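Local coordinates for protein virB8 (Agrobacterium tumefaciens, PDB 2CC3) that is suggested to help direct T-DNA transfer to plant cells as part of a type IV secretion system, represented here by its periplasmic domain, at residues 73-78 / 86-91; 106-111 / 135-140. All blocks are in the same frame, centred on the assembly; numbering follows the deposited sequence.

Contact 1. Residues 73-78 / 86-91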
loop_
_atom_site.group_PDB
_atom_site.type_symbol
_atom_site.label_atom_id
_atom_site.label_comp_id
_atom_site.label_asym_id
_atom_site.label_seq_id
_atom_site.Cartn_x
_atom_site.Cartn_y
_atom_site.Cartn_z
ATOM N N VAL A 73 -3.404 -0.850 12.138
ATOM C CA VAL A 73 -4.596 -1.627 11.880
ATOM C C VAL A 73 -4.190 -3.050 11.501
ATOM O O VAL A 73 -3.357 -3.260 10.623
ATOM C CB VAL A 73 -5.512 -0.908 10.834
ATOM C CG1 VAL A 73 -6.519 -1.843 10.204
ATOM C CG2 VAL A 73 -6.252 0.248 11.490
ATOM N N GLU A 74 -4.761 -4.018 12.213
ATOM C CA GLU A 74 -4.544 -5.432 11.958
ATOM C C GLU A 74 -5.826 -6.017 11.444
ATOM O O GLU A 74 -6.827 -5.900 12.128
ATOM C CB GLU A 74 -4.289 -6.152 13.277
ATOM C CG GLU A 74 -2.876 -6.279 13.769
ATOM C CD GLU A 74 -2.839 -6.563 15.282
ATOM O OE1 GLU A 74 -3.775 -7.238 15.797
ATOM O OE2 GLU A 74 -1.892 -6.106 15.953
ATOM N N HIS A 75 -5.805 -6.714 10.309
ATOM C CA HIS A 75 -7.005 -7.393 9.827
ATOM C C HIS A 75 -7.413 -8.454 10.849
ATOM O O HIS A 75 -6.526 -9.080 11.470
ATOM C CB HIS A 75 -6.724 -8.060 8.496
ATOM C CG HIS A 75 -7.935 -8.617 7.801
ATOM N ND1 HIS A 75 -8.145 -9.972 7.638
ATOM C CD2 HIS A 75 -8.960 -7.999 7.160
ATOM C CE1 HIS A 75 -9.259 -10.162 6.954
ATOM N NE2 HIS A 75 -9.770 -8.980 6.648
ATOM N N ILE A 76 -8.726 -8.666 11.015
ATOM C CA ILE A 76 -9.195 -9.861 11.728
ATOM C C ILE A 76 -10.062 -10.743 10.840
ATOM O O ILE A 76 -9.746 -11.919 10.671
ATOM C CB ILE A 76 -9.893 -9.534 13.036
ATOM C CG1 ILE A 76 -8.900 -8.937 14.029
ATOM C CG2 ILE A 76 -10.651 -10.788 13.566
ATOM C CD1 ILE A 76 -9.567 -8.223 15.182
ATOM N N ALA A 77 -11.125 -10.197 10.242
ATOM C CA ALA A 77 -11.967 -11.023 9.318
ATOM C C ALA A 77 -12.629 -10.189 8.216
ATOM O O ALA A 77 -12.876 -9.014 8.410
ATOM C CB ALA A 77 -13.032 -11.821 10.135
ATOM N N SER A 78 -12.900 -10.788 7.054
ATOM C CA SER A 78 -13.758 -10.147 6.044
ATOM C C SER A 78 -14.940 -11.039 5.748
ATOM O O SER A 78 -14.758 -12.214 5.443
ATOM C CB SER A 78 -13.011 -9.849 4.742
ATOM O OG SER A 78 -12.027 -8.894 4.981
ATOM N N GLN A 86 -19.477 -5.629 2.445
ATOM C CA GLN A 86 -18.566 -6.465 3.151
ATOM C C GLN A 86 -18.415 -5.833 4.532
ATOM O O GLN A 86 -18.429 -4.587 4.653
ATOM C CB GLN A 86 -17.215 -6.575 2.415
ATOM C CG GLN A 86 -16.440 -7.861 2.755
ATOM C CD GLN A 86 -15.154 -8.074 1.912
ATOM O OE1 GLN A 86 -14.124 -7.420 2.147
ATOM N NE2 GLN A 86 -15.208 -9.026 0.963
ATOM N N GLN A 87 -18.344 -6.680 5.563
ATOM C CA GLN A 87 -17.949 -6.206 6.869
ATOM C C GLN A 87 -16.547 -6.693 7.155
ATOM O O GLN A 87 -16.202 -7.842 6.860
ATOM C CB GLN A 87 -18.936 -6.656 7.963
ATOM C CG GLN A 87 -20.216 -5.864 7.933
ATOM C CD GLN A 87 -21.167 -6.193 9.057
ATOM O OE1 GLN A 87 -21.792 -7.255 9.076
ATOM N NE2 GLN A 87 -21.308 -5.269 9.987
ATOM N N ILE A 88 -15.747 -5.801 7.732
ATOM C CA ILE A 88 -14.343 -6.068 8.033
ATOM C C ILE A 88 -14.031 -5.773 9.480
ATOM O O ILE A 88 -14.088 -4.607 9.902
ATOM C CB ILE A 88 -13.408 -5.212 7.140
ATOM C CG1 ILE A 88 -13.635 -5.542 5.670
ATOM C CG2 ILE A 88 -11.949 -5.428 7.538
ATOM C CD1 ILE A 88 -12.872 -4.679 4.733
ATOM N N ARG A 89 -13.676 -6.821 10.226
ATOM C CA ARG A 89 -13.282 -6.693 11.612
ATOM C C ARG A 89 -11.775 -6.459 11.665
ATOM O O ARG A 89 -11.035 -7.151 10.975
ATOM C CB ARG A 89 -13.633 -7.966 12.380
ATOM C CG ARG A 89 -13.727 -7.780 13.883
ATOM C CD ARG A 89 -15.171 -7.827 14.401
ATOM N NE ARG A 89 -15.317 -7.149 15.699
ATOM C CZ ARG A 89 -14.927 -7.643 16.870
ATOM N NH1 ARG A 89 -14.328 -8.816 16.971
ATOM N NH2 ARG A 89 -15.110 -6.937 17.962
ATOM N N TYR A 90 -11.325 -5.488 12.469
ATOM C CA TYR A 90 -9.914 -5.174 12.559
ATOM C C TYR A 90 -9.614 -4.670 13.931
ATOM O O TYR A 90 -10.485 -4.139 14.587
ATOM C CB TYR A 90 -9.468 -4.132 11.484
ATOM C CG TYR A 90 -10.167 -2.792 11.553
ATOM C CD1 TYR A 90 -9.594 -1.722 12.204
ATOM C CD2 TYR A 90 -11.418 -2.612 10.964
ATOM C CE1 TYR A 90 -10.242 -0.510 12.291
ATOM C CE2 TYR A 90 -12.066 -1.417 11.033
ATOM C CZ TYR A 90 -11.486 -0.361 11.709
ATOM O OH TYR A 90 -12.152 0.851 11.769
ATOM N N LYS A 91 -8.373 -4.859 14.352
ATOM C CA LYS A 91 -7.847 -4.323 15.589
ATOM C C LYS A 91 -7.089 -3.061 15.299
ATOM O O LYS A 91 -6.289 -3.009 14.346
ATOM C CB LYS A 91 -6.893 -5.345 16.214
ATOM C CG LYS A 91 -6.204 -4.879 17.499
ATOM C CD LYS A 91 -5.556 -6.081 18.183
ATOM C CE LYS A 91 -4.523 -5.681 19.250
ATOM N NZ LYS A 91 -3.099 -5.930 18.842
HETATM O O HOH W 1 -11.386 -7.687 2.932
#
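The Tyr90 ring meets Val73 obliquely, both valine methyls reaching its CD1 side, with CG1 3.7 Å from CD1; the Trp106 ring also meets it, the two planes nearly parallel. The first torsion of Tyr90 (chi1 60°) sets CG between the backbone N and carbonyl carbon, carrying the ring alongside the branched Val73. The His75 imidazole has the backbone N of Ala77 over one face, Ser78 CB at its edge, and Ile88 CG2 approaching obliquely at 4.0 Å from CD2; Trp16 meets it edge-to-face. Its NE2 donates a hydrogen bond lying in the ring plane to Ser78 OG (2.8 Å, 5° out of plane), which fixes the ring's rotation. Ser78 OG in turn donates to a water that Gln86 OE1 accepts from, so a small hydroxyl relays between a ring and an amide, whose NE2 is hydrogen-bonded to Asn12.

Two adjacent residues on one strand face a single residue on the other: Arg89 O accepts from Ile76 N at 2.8 Å and from Ala77 N at 3.1 Å, both on the same side of its carbonyl plane. This is a classic beta bulge, and it shifts the antiparallel register by one. Glu74 and Lys91 run side by side in the same direction. Lys91 NZ meets the syn side of Glu74 OE2 at 3.1 Å in a salt bridge, tilted 23° out of the carboxylate plane; long, flexible, oppositely charged chains suit this solvent-accessible face.

Segments 73-78 and 86-91 belong to the hairpin of strands 69-82 and 85-96, with 69-82 at the edge of the chain's four-stranded sheet. Helix 6-23 packs against Val73, Gln86, Ile88 and Tyr90. Leu124 of the second subunit also packs on His75, while strand 102-114 flanks the other side of strand 85-96.

Contact 2. Residues 106-111 / 135-140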
loop_
_atom_site.group_PDB
_atom_site.type_symbol
_atom_site.label_atom_id
_atom_site.label_comp_id
_atom_site.label_asym_id
_atom_site.label_seq_id
_atom_site.Cartn_x
_atom_site.Cartn_y
_atom_site.Cartn_z
ATOM N N TRP A 106 -12.846 -3.222 15.935
ATOM C CA TRP A 106 -13.809 -2.443 15.151
ATOM C C TRP A 106 -14.429 -3.308 14.066
ATOM O O TRP A 106 -13.872 -4.311 13.666
ATOM C CB TRP A 106 -13.104 -1.245 14.461
ATOM C CG TRP A 106 -12.495 -0.128 15.346
ATOM C CD1 TRP A 106 -11.384 -0.210 16.129
ATOM C CD2 TRP A 106 -12.940 1.235 15.436
ATOM N NE1 TRP A 106 -11.119 1.007 16.729
ATOM C CE2 TRP A 106 -12.065 1.908 16.325
ATOM C CE3 TRP A 106 -14.024 1.947 14.880
ATOM C CZ2 TRP A 106 -12.225 3.263 16.664
ATOM C CZ3 TRP A 106 -14.184 3.310 15.205
ATOM C CH2 TRP A 106 -13.278 3.956 16.078
ATOM N N THR A 107 -15.592 -2.912 13.569
ATOM C CA THR A 107 -16.156 -3.563 12.410
ATOM C C THR A 107 -16.408 -2.448 11.380
ATOM O O THR A 107 -17.208 -1.544 11.644
ATOM C CB THR A 107 -17.478 -4.278 12.749
ATOM O OG1 THR A 107 -17.276 -5.184 13.840
ATOM C CG2 THR A 107 -18.028 -5.046 11.549
ATOM N N ALA A 108 -15.730 -2.476 10.232
ATOM C CA ALA A 108 -16.126 -1.553 9.162
ATOM C C ALA A 108 -17.211 -2.208 8.322
ATOM O O ALA A 108 -17.128 -3.410 8.014
ATOM C CB ALA A 108 -14.889 -1.106 8.270
ATOM N N THR A 109 -18.245 -1.440 7.978
ATOM C CA THR A 109 -19.240 -1.886 6.999
ATOM C C THR A 109 -19.011 -1.147 5.679
ATOM O O THR A 109 -19.080 0.082 5.635
ATOM C CB THR A 109 -20.719 -1.750 7.532
ATOM O OG1 THR A 109 -20.823 -2.435 8.787
ATOM C CG2 THR A 109 -21.704 -2.385 6.564
ATOM N N VAL A 110 -18.727 -1.903 4.612
ATOM C CA VAL A 110 -18.269 -1.296 3.343
ATOM C C VAL A 110 -19.122 -1.752 2.170
ATOM O O VAL A 110 -19.120 -2.929 1.821
ATOM C CB VAL A 110 -16.767 -1.580 3.036
ATOM C CG1 VAL A 110 -16.307 -0.832 1.763
ATOM C CG2 VAL A 110 -15.870 -1.181 4.227
ATOM N N ARG A 111 -19.867 -0.812 1.588
ATOM C CA ARG A 111 -20.578 -1.032 0.331
ATOM C C ARG A 111 -19.725 -0.477 -0.813
ATOM O O ARG A 111 -19.143 0.614 -0.717
ATOM C CB ARG A 111 -21.984 -0.353 0.352
ATOM C CG ARG A 111 -22.905 -0.775 -0.801
ATOM C CD ARG A 111 -24.175 0.074 -0.941
ATOM N NE ARG A 111 -25.113 -0.213 0.130
ATOM C CZ ARG A 111 -25.942 -1.254 0.150
ATOM N NH1 ARG A 111 -25.969 -2.131 -0.854
ATOM N NH2 ARG A 111 -26.737 -1.433 1.199
ATOM N N TYR A 135 -19.733 3.820 3.718
ATOM C CA TYR A 135 -18.722 3.439 4.689
ATOM C C TYR A 135 -19.029 3.954 6.084
ATOM O O TYR A 135 -19.084 5.157 6.303
ATOM C CB TYR A 135 -17.380 4.030 4.335
ATOM C CG TYR A 135 -16.259 3.539 5.238
ATOM C CD1 TYR A 135 -15.604 2.334 4.957
ATOM C CD2 TYR A 135 -15.845 4.282 6.364
ATOM C CE1 TYR A 135 -14.547 1.888 5.756
ATOM C CE2 TYR A 135 -14.825 3.837 7.158
ATOM C CZ TYR A 135 -14.156 2.637 6.835
ATOM O OH TYR A 135 -13.108 2.143 7.614
ATOM N N GLN A 136 -19.141 3.025 7.027
ATOM C CA GLN A 136 -19.322 3.336 8.434
ATOM C C GLN A 136 -18.465 2.385 9.256
ATOM O O GLN A 136 -18.246 1.232 8.889
ATOM C CB GLN A 136 -20.797 3.140 8.835
ATOM C CG GLN A 136 -21.806 4.066 8.133
ATOM C CD GLN A 136 -22.241 3.580 6.736
ATOM O OE1 GLN A 136 -22.380 2.368 6.490
ATOM N NE2 GLN A 136 -22.439 4.539 5.803
ATOM N N THR A 137 -17.970 2.863 10.373
ATOM C CA THR A 137 -17.242 1.973 11.237
ATOM C C THR A 137 -17.668 2.118 12.685
ATOM O O THR A 137 -18.106 3.171 13.117
ATOM C CB THR A 137 -15.719 2.064 11.006
ATOM O OG1 THR A 137 -15.066 1.111 11.850
ATOM C CG2 THR A 137 -15.192 3.499 11.233
ATOM N N SER A 138 -17.610 1.021 13.409
ATOM C CA SER A 138 -18.057 1.021 14.784
ATOM C C SER A 138 -17.052 0.309 15.649
ATOM O O SER A 138 -16.670 -0.823 15.382
ATOM C CB SER A 138 -19.425 0.350 14.854
ATOM O OG SER A 138 -19.446 -0.723 13.917
ATOM N N GLU A 139 -16.605 1.015 16.674
ATOM C CA GLU A 139 -15.732 0.483 17.666
ATOM C C GLU A 139 -16.551 -0.361 18.647
ATOM O O GLU A 139 -17.672 -0.000 19.009
ATOM C CB GLU A 139 -15.073 1.641 18.392
ATOM C CG GLU A 139 -13.895 1.216 19.265
ATOM C CD GLU A 139 -13.194 2.413 19.872
ATOM O OE1 GLU A 139 -13.527 3.572 19.526
ATOM O OE2 GLU A 139 -12.288 2.189 20.677
ATOM N N ASP A 140 -15.985 -1.493 19.055
ATOM C CA ASP A 140 -16.570 -2.313 20.087
ATOM C C ASP A 140 -16.852 -1.491 21.328
ATOM O O ASP A 140 -16.025 -0.677 21.766
ATOM C CB ASP A 140 -15.658 -3.495 20.410
ATOM C CG ASP A 140 -15.736 -4.578 19.373
ATOM O OD1 ASP A 140 -16.403 -4.399 18.338
ATOM O OD2 ASP A 140 -15.129 -5.635 19.591
HETATM O O HOH W 2 -17.625 -3.204 16.612
HETATM O O HOH W 3 -21.638 0.943 4.470
#
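Trp106 and Glu139 mark one end of a regular antiparallel pairing between strand 102-114 and strand 130-139, the latter at an edge of the chain's sheet. The sheet with helices packed on it is consistent with the NTF2-like class to which the VirB8 family belongs. Thr107 with Ser138 and Thr109 with Gln136 are the hydrogen-bonded pairs; Thr109 N reaches Gln136 O at 2.8 Å.

The indole is the broad surface here. Glu139 CB sits over the centre of its six-membered ring in a CH-pi contact, 3.7 Å from Trp106 CD2. Because Glu139 CG is anti to the backbone N (chi1 -167°) and the chain stays extended, the carboxylate continues across the same face, its plane only 17° from the ring, with OE1 3.2 Å from Trp106 CZ2. Tyr90 meets the indole from the opposite side, and Trp106 NE1 is hydrogen-bonded to Ser104. Farther along, Ala108, Val110 and Tyr135 share the face turned to helix 6-23. Val110 CG2 touches Tyr135 CD1 at 3.6 Å, and Ala108 CB lies 3.9 Å from Tyr135 CE1. A small alanine leaves room for the large ring, which Tyr18 meets edge-to-face and whose OH is hydrogen-bonded to Glu23.

This face is thus apolar at Ala108, Val110 and Tyr135 and becomes mixed toward Thr137, Trp106 and Glu139. The other carries Thr107, Thr109, Gln136 and Ser138; there Thr109 OG1 is hydrogen-bonded to Gln87 and Gln136 NE2 to Ser134. A water donating to both Thr109 O and Gln136 OE1 ties a backbone carbonyl to a side-chain amide.

After the N-terminal helices, the chain enters strand 69-82, turns, and returns along strand 85-96; contact 1 closes this short hairpin loop. It then turns again into strand 102-114, passes through the small helix 120-123, and comes back as strand 130-139, where contact 2 closes a longer loop. The two loops are in series, neither nested nor crossed. Strands 85-96 and 102-114 are neighbours, so backbone bonds such as that between Gln86 and Val110 join the contacts into one sheet, with 73-78 and 135-139 on its outer strands. A side-chain hydrogen bond from Gln87 to Thr109 also links them, and helix 6-23 lies against residues of both contacts.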